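Beta-xylosidase (Uncultured organism, PDB 4MLG) probably hydrolyses xylosides to release xylose, as a beta-xylosidase of glycoside hydrolase family 43 with a beta-propeller fold. Local coordinates at residues Ser276-Lys281 against Tyr285-Asp290; Arg163-Leu168 against Ala196-Asp201. All blocks are in the same frame, centred on the assembly; numbering follows the deposited sequence.

Contact 1 (Ser276-Lys281 against Tyr285-Asp290); sequences SIVEFK and YLFHHD
Phe-287 runs alongside Ser-276 and Val-278 of the neighbouring strand. Its CB packs 3.6 Å from Ser-276 OG, the hydroxyl being taken up by Pro-16 O and Ala-18 N. At CD2 the ring turns its edge to Ser-276 O, 3.9 Å away and near the ring plane; CE2 then meets Val-278 CG1 at 3.6 Å, the two side chains crossing at a slant. This course follows from CG standing anti to the carbonyl carbon (chi1 -67°). Leu-25, Ile-27 and Val-305 pack against the same side chain. The strands 276-280 and 283-290 form an antiparallel hairpin within one blade of the propeller; strand 302-308 continues the sheet, and the N-terminal 5-6 lies beyond it, so an N-terminal strand completes a blade made otherwise of the last three strands of the chain, as in the ring closure of many propellers. Ser-276 and Phe-287 are a hydrogen-bonded pair joined by both backbone N-H groups, as are Val-278 and Tyr-285, where Tyr-285 N to Val-278 O is 3.1 Å and the return bond is weak. Between them, on the other face, Ile-277 CG1 touches Leu-286 CD1 at 3.7 Å in a non-hydrogen-bonded pair. Toward the turn, Tyr-285 brings its ring edge, at CE2, to 3.5 Å from Phe-280 O. A water donates to that same carbonyl oxygen and also hydrogen-bonds Tyr-285 OH.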
ATOM      1  N   SER A 276     -24.567  11.775  -7.959  1.00 60.76           N
ATOM      2  CA  SER A 276     -25.208  10.625  -7.331  1.00 61.16           C
ATOM      3  C   SER A 276     -26.699  10.667  -7.650  1.00 61.54           C
ATOM      4  O   SER A 276     -27.342  11.707  -7.497  1.00 62.11           O
ATOM      5  CB  SER A 276     -24.993  10.632  -5.817  1.00 61.83           C
ATOM      6  OG  SER A 276     -25.628  11.746  -5.215  1.00 63.70           O
ATOM      7  N   ILE A 277     -27.243   9.539  -8.097  1.00 60.74           N
ATOM      8  CA  ILE A 277     -28.647   9.467  -8.490  1.00 59.78           C
ATOM      9  C   ILE A 277     -29.474   8.682  -7.473  1.00 60.22           C
ATOM     10  O   ILE A 277     -29.101   7.577  -7.078  1.00 59.57           O
ATOM     11  CB  ILE A 277     -28.800   8.825  -9.881  1.00 58.10           C
ATOM     12  CG1 ILE A 277     -27.906   9.541 -10.896  1.00 55.67           C
ATOM     13  CG2 ILE A 277     -30.253   8.852 -10.325  1.00 58.77           C
ATOM     14  CD1 ILE A 277     -27.985   8.975 -12.290  1.00 55.36           C
ATOM     15  N   VAL A 278     -30.599   9.257  -7.058  1.00 61.38           N
ATOM     16  CA  VAL A 278     -31.441   8.642  -6.039  1.00 62.76           C
ATOM     17  C   VAL A 278     -32.898   9.078  -6.204  1.00 66.33           C
ATOM     18  O   VAL A 278     -33.174  10.193  -6.648  1.00 67.37           O
ATOM     19  CB  VAL A 278     -30.935   8.992  -4.616  1.00 61.23           C
ATOM     20  CG1 VAL A 278     -31.068  10.485  -4.351  1.00 61.52           C
ATOM     21  CG2 VAL A 278     -31.670   8.185  -3.558  1.00 60.97           C
ATOM     22  N   GLU A 279     -33.825   8.187  -5.869  1.00 69.27           N
ATOM     23  CA  GLU A 279     -35.248   8.502  -5.920  1.00 72.81           C
ATOM     24  C   GLU A 279     -35.739   8.953  -4.550  1.00 73.56           C
ATOM     25  O   GLU A 279     -35.481   8.294  -3.542  1.00 74.04           O
ATOM     26  CB  GLU A 279     -36.050   7.284  -6.385  1.00 77.06           C
ATOM     27  CG  GLU A 279     -37.550   7.525  -6.489  1.00 82.06           C
ATOM     28  CD  GLU A 279     -38.320   6.274  -6.872  1.00 85.25           C
ATOM     29  OE1 GLU A 279     -37.802   5.162  -6.639  1.00 85.60           O
ATOM     30  OE2 GLU A 279     -39.443   6.401  -7.407  1.00 87.18           O
ATOM     31  N   PHE A 280     -36.444  10.080  -4.514  1.00 73.64           N
ATOM     32  CA  PHE A 280     -36.996  10.590  -3.265  1.00 74.36           C
ATOM     33  C   PHE A 280     -38.395  11.159  -3.479  1.00 76.53           C
ATOM     34  O   PHE A 280     -38.586  12.089  -4.264  1.00 77.22           O
ATOM     35  CB  PHE A 280     -36.069  11.648  -2.657  1.00 73.08           C
ATOM     36  CG  PHE A 280     -36.422  12.029  -1.246  1.00 73.01           C
ATOM     37  CD1 PHE A 280     -36.051  11.221  -0.182  1.00 71.60           C
ATOM     38  CD2 PHE A 280     -37.120  13.196  -0.982  1.00 73.87           C
ATOM     39  CE1 PHE A 280     -36.372  11.569   1.119  1.00 71.92           C
ATOM     40  CE2 PHE A 280     -37.443  13.551   0.316  1.00 74.35           C
ATOM     41  CZ  PHE A 280     -37.069  12.736   1.368  1.00 73.38           C
ATOM     42  N   LYS A 281     -39.367  10.582  -2.776  1.00 78.18           N
ATOM     43  CA  LYS A 281     -40.770  10.986  -2.870  1.00 80.07           C
ATOM     44  C   LYS A 281     -41.333  10.926  -4.291  1.00 80.67           C
ATOM     45  O   LYS A 281     -42.001  11.856  -4.741  1.00 81.62           O
ATOM     46  CB  LYS A 281     -40.985  12.376  -2.262  1.00 80.60           C
ATOM     47  CG  LYS A 281     -40.780  12.427  -0.756  1.00 81.22           C
ATOM     48  CD  LYS A 281     -41.067  13.814  -0.205  1.00 83.03           C
ATOM     49  CE  LYS A 281     -40.976  13.832   1.313  1.00 84.20           C
ATOM     50  NZ  LYS A 281     -41.204  15.195   1.869  1.00 85.13           N
ATOM     51  N   TYR A 285     -33.598  12.528  -8.628  1.00 66.70           N
ATOM     52  CA  TYR A 285     -32.778  13.732  -8.559  1.00 65.07           C
ATOM     53  C   TYR A 285     -31.321  13.445  -8.910  1.00 64.05           C
ATOM     54  O   TYR A 285     -30.795  12.377  -8.596  1.00 64.52           O
ATOM     55  CB  TYR A 285     -32.866  14.361  -7.166  1.00 64.50           C
ATOM     56  CG  TYR A 285     -34.261  14.797  -6.783  1.00 66.06           C
ATOM     57  CD1 TYR A 285     -34.724  16.067  -7.100  1.00 67.59           C
ATOM     58  CD2 TYR A 285     -35.118  13.938  -6.107  1.00 67.18           C
ATOM     59  CE1 TYR A 285     -36.001  16.470  -6.755  1.00 69.83           C
ATOM     60  CE2 TYR A 285     -36.396  14.331  -5.758  1.00 69.72           C
ATOM     61  CZ  TYR A 285     -36.833  15.599  -6.084  1.00 70.64           C
ATOM     62  OH  TYR A 285     -38.104  15.998  -5.739  1.00 71.64           O
ATOM     63  N   LEU A 286     -30.677  14.404  -9.568  1.00 62.88           N
ATOM     64  CA  LEU A 286     -29.258  14.292  -9.883  1.00 60.75           C
ATOM     65  C   LEU A 286     -28.457  15.284  -9.048  1.00 60.97           C
ATOM     66  O   LEU A 286     -28.259  16.430  -9.453  1.00 62.58           O
ATOM     67  CB  LEU A 286     -29.009  14.544 -11.372  1.00 60.25           C
ATOM     68  CG  LEU A 286     -27.551  14.473 -11.839  1.00 58.24           C
ATOM     69  CD1 LEU A 286     -27.024  13.049 -11.745  1.00 57.37           C
ATOM     70  CD2 LEU A 286     -27.396  15.021 -13.251  1.00 58.54           C
ATOM     71  N   PHE A 287     -28.011  14.847  -7.875  1.00 59.41           N
ATOM     72  CA  PHE A 287     -27.161  15.678  -7.034  1.00 58.28           C
ATOM     73  C   PHE A 287     -25.787  15.798  -7.680  1.00 57.29           C
ATOM     74  O   PHE A 287     -25.209  14.798  -8.094  1.00 57.25           O
ATOM     75  CB  PHE A 287     -27.029  15.079  -5.633  1.00 57.83           C
ATOM     76  CG  PHE A 287     -28.311  15.081  -4.847  1.00 57.89           C
ATOM     77  CD1 PHE A 287     -28.590  16.104  -3.956  1.00 57.39           C
ATOM     78  CD2 PHE A 287     -29.233  14.059  -4.996  1.00 59.12           C
ATOM     79  CE1 PHE A 287     -29.765  16.108  -3.231  1.00 58.50           C
ATOM     80  CE2 PHE A 287     -30.409  14.059  -4.273  1.00 60.25           C
ATOM     81  CZ  PHE A 287     -30.675  15.086  -3.392  1.00 59.90           C
ATOM     82  N   HIS A 288     -25.275  17.020  -7.772  1.00 56.68           N
ATOM     83  CA  HIS A 288     -23.966  17.262  -8.372  1.00 55.31           C
ATOM     84  C   HIS A 288     -23.379  18.576  -7.865  1.00 54.37           C
ATOM     85  O   HIS A 288     -23.804  19.084  -6.829  1.00 53.26           O
ATOM     86  CB  HIS A 288     -24.059  17.261  -9.901  1.00 55.71           C
ATOM     87  CG  HIS A 288     -25.038  18.251 -10.452  1.00 57.11           C
ATOM     88  ND1 HIS A 288     -26.401  18.110 -10.310  1.00 57.97           N
ATOM     89  CD2 HIS A 288     -24.851  19.391 -11.159  1.00 57.36           C
ATOM     90  CE1 HIS A 288     -27.012  19.123 -10.898  1.00 58.66           C
ATOM     91  NE2 HIS A 288     -26.093  19.914 -11.421  1.00 58.60           N
ATOM     92  N   HIS A 289     -22.404  19.122  -8.587  1.00 55.54           N
ATOM     93  CA  HIS A 289     -21.799  20.393  -8.192  1.00 58.56           C
ATOM     94  C   HIS A 289     -21.235  21.196  -9.362  1.00 60.94           C
ATOM     95  O   HIS A 289     -20.959  20.651 -10.430  1.00 61.90           O
ATOM     96  CB  HIS A 289     -20.705  20.173  -7.137  1.00 57.97           C
ATOM     97  CG  HIS A 289     -19.534  19.374  -7.625  1.00 56.49           C
ATOM     98  ND1 HIS A 289     -19.074  18.253  -6.966  1.00 55.14           N
ATOM     99  CD2 HIS A 289     -18.720  19.538  -8.696  1.00 56.07           C
ATOM    100  CE1 HIS A 289     -18.034  17.760  -7.612  1.00 54.35           C
ATOM    101  NE2 HIS A 289     -17.800  18.519  -8.667  1.00 54.70           N
ATOM    102  N   ASP A 290     -21.069  22.497  -9.143  1.00 62.74           N
ATOM    103  CA  ASP A 290     -20.316  23.349 -10.057  1.00 63.74           C
ATOM    104  C   ASP A 290     -19.617  24.466  -9.284  1.00 63.92           C
ATOM    105  O   ASP A 290     -19.823  24.618  -8.080  1.00 63.84           O
ATOM    106  CB  ASP A 290     -21.199  23.910 -11.180  1.00 65.13           C
ATOM    107  CG  ASP A 290     -22.428  24.638 -10.664  1.00 66.86           C
ATOM    108  OD1 ASP A 290     -22.427  25.101  -9.505  1.00 66.94           O
ATOM    109  OD2 ASP A 290     -23.402  24.755 -11.436  1.00 68.20           O
TER
HETATM  110  O   HOH W   1     -39.029  14.850  -3.293  1.00 52.97           O

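Contact 2 (Arg163-Leu168 against Ala196-Asp201); sequences RNNKAL and AEEPRD
Asn-165 lays its side-chain amide across the ring of Pro-199, with OD1 3.3 Å from Pro-199 CB and ND2 3.4 Å from Pro-199 CD. The same ND2 donates to Pro-199 O at 2.8 Å, nearly straight at 167°. The acceptor lies in the plane of the amide, whereas the donor is tilted 35° from the carbonyl plane. Tyr-133 OH bonds to OD1, so both ends of the amide are engaged and its rotation is fixed. With CG beside the backbone N and anti to the carbonyl carbon (chi1 -52°), the amide projects from the turn onto the proline. That turn, Arg-163 to Lys-166, is of type I' and closes a two-residue hairpin; Asn-164 and Asn-165 both take positive phi, a conformation asparagine accepts readily. An alanine in place of Asn-165 is likely to leave Pro-199 O and Tyr-133 OH without this partner and to open a gap over the proline ring. Beside the bond, Glu-198 OE1 comes within 4.0 Å of ND2 without being bonded to it. On the far side of Pro-199, Arg-200 NH2 reaches both carboxylate oxygens of Glu-197 on their syn sides in a salt bridge. The hairpin also faces the second subunit, where Asn-105 ND2 of that chain bonds Asn-165 O and Gln-104 O of that chain bonds Lys-166 NZ. One neutral amide thus carries the hydrogen bonding between these segments, a link that probably depends little on the ionisation of the charged groups nearby.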
ATOM      1  N   ARG A 163      -2.585  -3.090 -12.541  1.00 52.77           N
ATOM      2  CA  ARG A 163      -3.156  -4.004 -13.520  1.00 53.16           C
ATOM      3  C   ARG A 163      -3.587  -5.269 -12.792  1.00 53.51           C
ATOM      4  O   ARG A 163      -2.769  -5.934 -12.157  1.00 52.52           O
ATOM      5  CB  ARG A 163      -2.153  -4.343 -14.625  1.00 53.68           C
ATOM      6  CG  ARG A 163      -1.957  -3.243 -15.659  1.00 54.56           C
ATOM      7  CD  ARG A 163      -3.289  -2.774 -16.231  1.00 54.54           C
ATOM      8  NE  ARG A 163      -3.119  -1.844 -17.346  1.00 54.82           N
ATOM      9  CZ  ARG A 163      -2.895  -0.541 -17.209  1.00 55.74           C
ATOM     10  NH1 ARG A 163      -2.804  -0.002 -16.000  1.00 54.75           N
ATOM     11  NH2 ARG A 163      -2.756   0.226 -18.282  1.00 56.68           N
ATOM     12  N   ASN A 164      -4.876  -5.584 -12.885  1.00 55.05           N
ATOM     13  CA  ASN A 164      -5.462  -6.719 -12.179  1.00 55.86           C
ATOM     14  C   ASN A 164      -5.193  -6.661 -10.678  1.00 57.09           C
ATOM     15  O   ASN A 164      -4.703  -7.625 -10.087  1.00 57.82           O
ATOM     16  CB  ASN A 164      -4.973  -8.044 -12.770  1.00 56.37           C
ATOM     17  CG  ASN A 164      -5.296  -8.175 -14.246  1.00 57.16           C
ATOM     18  OD1 ASN A 164      -4.418  -8.450 -15.064  1.00 57.88           O
ATOM     19  ND2 ASN A 164      -6.562  -7.972 -14.595  1.00 57.28           N
ATOM     20  N   ASN A 165      -5.503  -5.511 -10.084  1.00 57.82           N
ATOM     21  CA  ASN A 165      -5.334  -5.265  -8.650  1.00 57.12           C
ATOM     22  C   ASN A 165      -3.881  -5.258  -8.164  1.00 55.68           C
ATOM     23  O   ASN A 165      -3.620  -5.040  -6.981  1.00 55.29           O
ATOM     24  CB  ASN A 165      -6.172  -6.245  -7.820  1.00 58.94           C
ATOM     25  CG  ASN A 165      -7.625  -6.287  -8.254  1.00 60.37           C
ATOM     26  OD1 ASN A 165      -8.220  -5.259  -8.581  1.00 60.77           O
ATOM     27  ND2 ASN A 165      -8.203  -7.482  -8.263  1.00 61.02           N
ATOM     28  N   LYS A 166      -2.939  -5.486  -9.077  1.00 54.90           N
ATOM     29  CA  LYS A 166      -1.524  -5.530  -8.723  1.00 54.07           C
ATOM     30  C   LYS A 166      -0.792  -4.285  -9.215  1.00 53.48           C
ATOM     31  O   LYS A 166      -0.846  -3.952 -10.398  1.00 54.67           O
ATOM     32  CB  LYS A 166      -0.862  -6.783  -9.302  1.00 55.17           C
ATOM     33  CG  LYS A 166      -1.572  -8.082  -8.958  1.00 55.19           C
ATOM     34  CD  LYS A 166      -1.749  -8.238  -7.457  1.00 54.23           C
ATOM     35  CE  LYS A 166      -2.544  -9.491  -7.130  1.00 55.04           C
ATOM     36  NZ  LYS A 166      -2.777  -9.628  -5.666  1.00 55.32           N
ATOM     37  N   ALA A 167      -0.105  -3.606  -8.302  1.00 52.50           N
ATOM     38  CA  ALA A 167       0.617  -2.381  -8.633  1.00 49.84           C
ATOM     39  C   ALA A 167       1.723  -2.628  -9.651  1.00 50.82           C
ATOM     40  O   ALA A 167       2.414  -3.642  -9.597  1.00 52.74           O
ATOM     41  CB  ALA A 167       1.191  -1.747  -7.375  1.00 47.86           C
ATOM     42  N   LEU A 168       1.885  -1.690 -10.578  1.00 52.42           N
ATOM     43  CA  LEU A 168       2.940  -1.781 -11.578  1.00 54.05           C
ATOM     44  C   LEU A 168       4.211  -1.107 -11.077  1.00 55.78           C
ATOM     45  O   LEU A 168       4.156  -0.218 -10.225  1.00 55.14           O
ATOM     46  CB  LEU A 168       2.491  -1.130 -12.888  1.00 53.82           C
ATOM     47  CG  LEU A 168       1.359  -1.806 -13.663  1.00 55.06           C
ATOM     48  CD1 LEU A 168       0.893  -0.925 -14.812  1.00 55.27           C
ATOM     49  CD2 LEU A 168       1.809  -3.162 -14.181  1.00 55.87           C
ATOM     50  N   ALA A 196     -14.857  -9.573  -0.131  1.00 62.11           N
ATOM     51  CA  ALA A 196     -15.204 -10.989  -0.078  1.00 63.70           C
ATOM     52  C   ALA A 196     -14.502 -11.753  -1.194  1.00 63.99           C
ATOM     53  O   ALA A 196     -14.399 -12.979  -1.158  1.00 64.81           O
ATOM     54  CB  ALA A 196     -16.711 -11.172  -0.175  1.00 64.08           C
ATOM     55  N   GLU A 197     -14.020 -11.013  -2.186  1.00 64.22           N
ATOM     56  CA  GLU A 197     -13.372 -11.603  -3.349  1.00 65.39           C
ATOM     57  C   GLU A 197     -12.368 -10.621  -3.934  1.00 62.56           C
ATOM     58  O   GLU A 197     -12.154  -9.540  -3.386  1.00 60.96           O
ATOM     59  CB  GLU A 197     -14.415 -11.949  -4.412  1.00 67.97           C
ATOM     60  CG  GLU A 197     -15.155 -10.730  -4.944  1.00 68.49           C
ATOM     61  CD  GLU A 197     -16.136 -11.070  -6.045  1.00 70.56           C
ATOM     62  OE1 GLU A 197     -16.291 -12.269  -6.355  1.00 72.94           O
ATOM     63  OE2 GLU A 197     -16.750 -10.134  -6.602  1.00 70.33           O
ATOM     64  N   GLU A 198     -11.754 -10.998  -5.050  1.00 63.15           N
ATOM     65  CA  GLU A 198     -10.854 -10.098  -5.757  1.00 64.04           C
ATOM     66  C   GLU A 198     -11.644  -9.190  -6.691  1.00 62.90           C
ATOM     67  O   GLU A 198     -12.529  -9.655  -7.409  1.00 64.53           O
ATOM     68  CB  GLU A 198      -9.812 -10.880  -6.560  1.00 67.34           C
ATOM     69  CG  GLU A 198      -8.805 -11.646  -5.721  1.00 70.06           C
ATOM     70  CD  GLU A 198      -7.571 -12.029  -6.513  1.00 72.80           C
ATOM     71  OE1 GLU A 198      -6.979 -11.139  -7.160  1.00 73.14           O
ATOM     72  OE2 GLU A 198      -7.196 -13.220  -6.494  1.00 74.78           O
ATOM     73  N   PRO A 199     -11.329  -7.887  -6.676  1.00 60.26           N
ATOM     74  CA  PRO A 199     -11.953  -6.922  -7.587  1.00 58.98           C
ATOM     75  C   PRO A 199     -11.695  -7.289  -9.044  1.00 58.08           C
ATOM     76  O   PRO A 199     -10.703  -7.952  -9.347  1.00 58.92           O
ATOM     77  CB  PRO A 199     -11.245  -5.610  -7.242  1.00 58.14           C
ATOM     78  CG  PRO A 199     -10.792  -5.787  -5.832  1.00 59.03           C
ATOM     79  CD  PRO A 199     -10.420  -7.235  -5.718  1.00 60.03           C
ATOM     80  N   ARG A 200     -12.585  -6.864  -9.935  1.00 56.35           N
ATOM     81  CA  ARG A 200     -12.452  -7.176 -11.352  1.00 57.21           C
ATOM     82  C   ARG A 200     -12.965  -6.035 -12.223  1.00 55.82           C
ATOM     83  O   ARG A 200     -13.664  -5.142 -11.743  1.00 54.81           O
ATOM     84  CB  ARG A 200     -13.187  -8.477 -11.685  1.00 59.92           C
ATOM     85  CG  ARG A 200     -14.573  -8.585 -11.070  1.00 60.97           C
ATOM     86  CD  ARG A 200     -15.199  -9.942 -11.351  1.00 64.30           C
ATOM     87  NE  ARG A 200     -15.707 -10.570 -10.135  1.00 67.27           N
ATOM     88  CZ  ARG A 200     -16.362 -11.726 -10.106  1.00 71.54           C
ATOM     89  NH1 ARG A 200     -16.597 -12.387 -11.231  1.00 74.24           N
ATOM     90  NH2 ARG A 200     -16.786 -12.221  -8.952  1.00 72.76           N
ATOM     91  N   ASP A 201     -12.605  -6.069 -13.501  1.00 55.87           N
ATOM     92  CA  ASP A 201     -13.040  -5.049 -14.447  1.00 55.15           C
ATOM     93  C   ASP A 201     -14.557  -5.023 -14.595  1.00 54.60           C
ATOM     94  O   ASP A 201     -15.188  -6.060 -14.811  1.00 55.74           O
ATOM     95  CB  ASP A 201     -12.401  -5.278 -15.822  1.00 57.21           C
ATOM     96  CG  ASP A 201     -10.929  -4.919 -15.852  1.00 59.11           C
ATOM     97  OD1 ASP A 201     -10.518  -4.023 -15.086  1.00 59.60           O
ATOM     98  OD2 ASP A 201     -10.183  -5.528 -16.646  1.00 60.43           O
TER

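How the contacts relate
Contact 1 is buried and contact 2 only partly so; they lie on opposite sides of the chain's centre, about 30 Å apart between centres and about 20 Å between nearest atoms. They share no strand: 276-281 and 285-290 are neighbours in one blade, whereas 163-168 is a small hairpin meeting 196-201, which leads into strand 200-205 of a separate mixed sheet. Accordingly, contact 1 combines paired backbone bonds with apolar and aromatic packing, near the calcium ion held by Asp-85 and His-274. Contact 2 buries less surface, has no strand pairing, relies on one side-chain amide and borders the second subunit, which contact 1 does not touch.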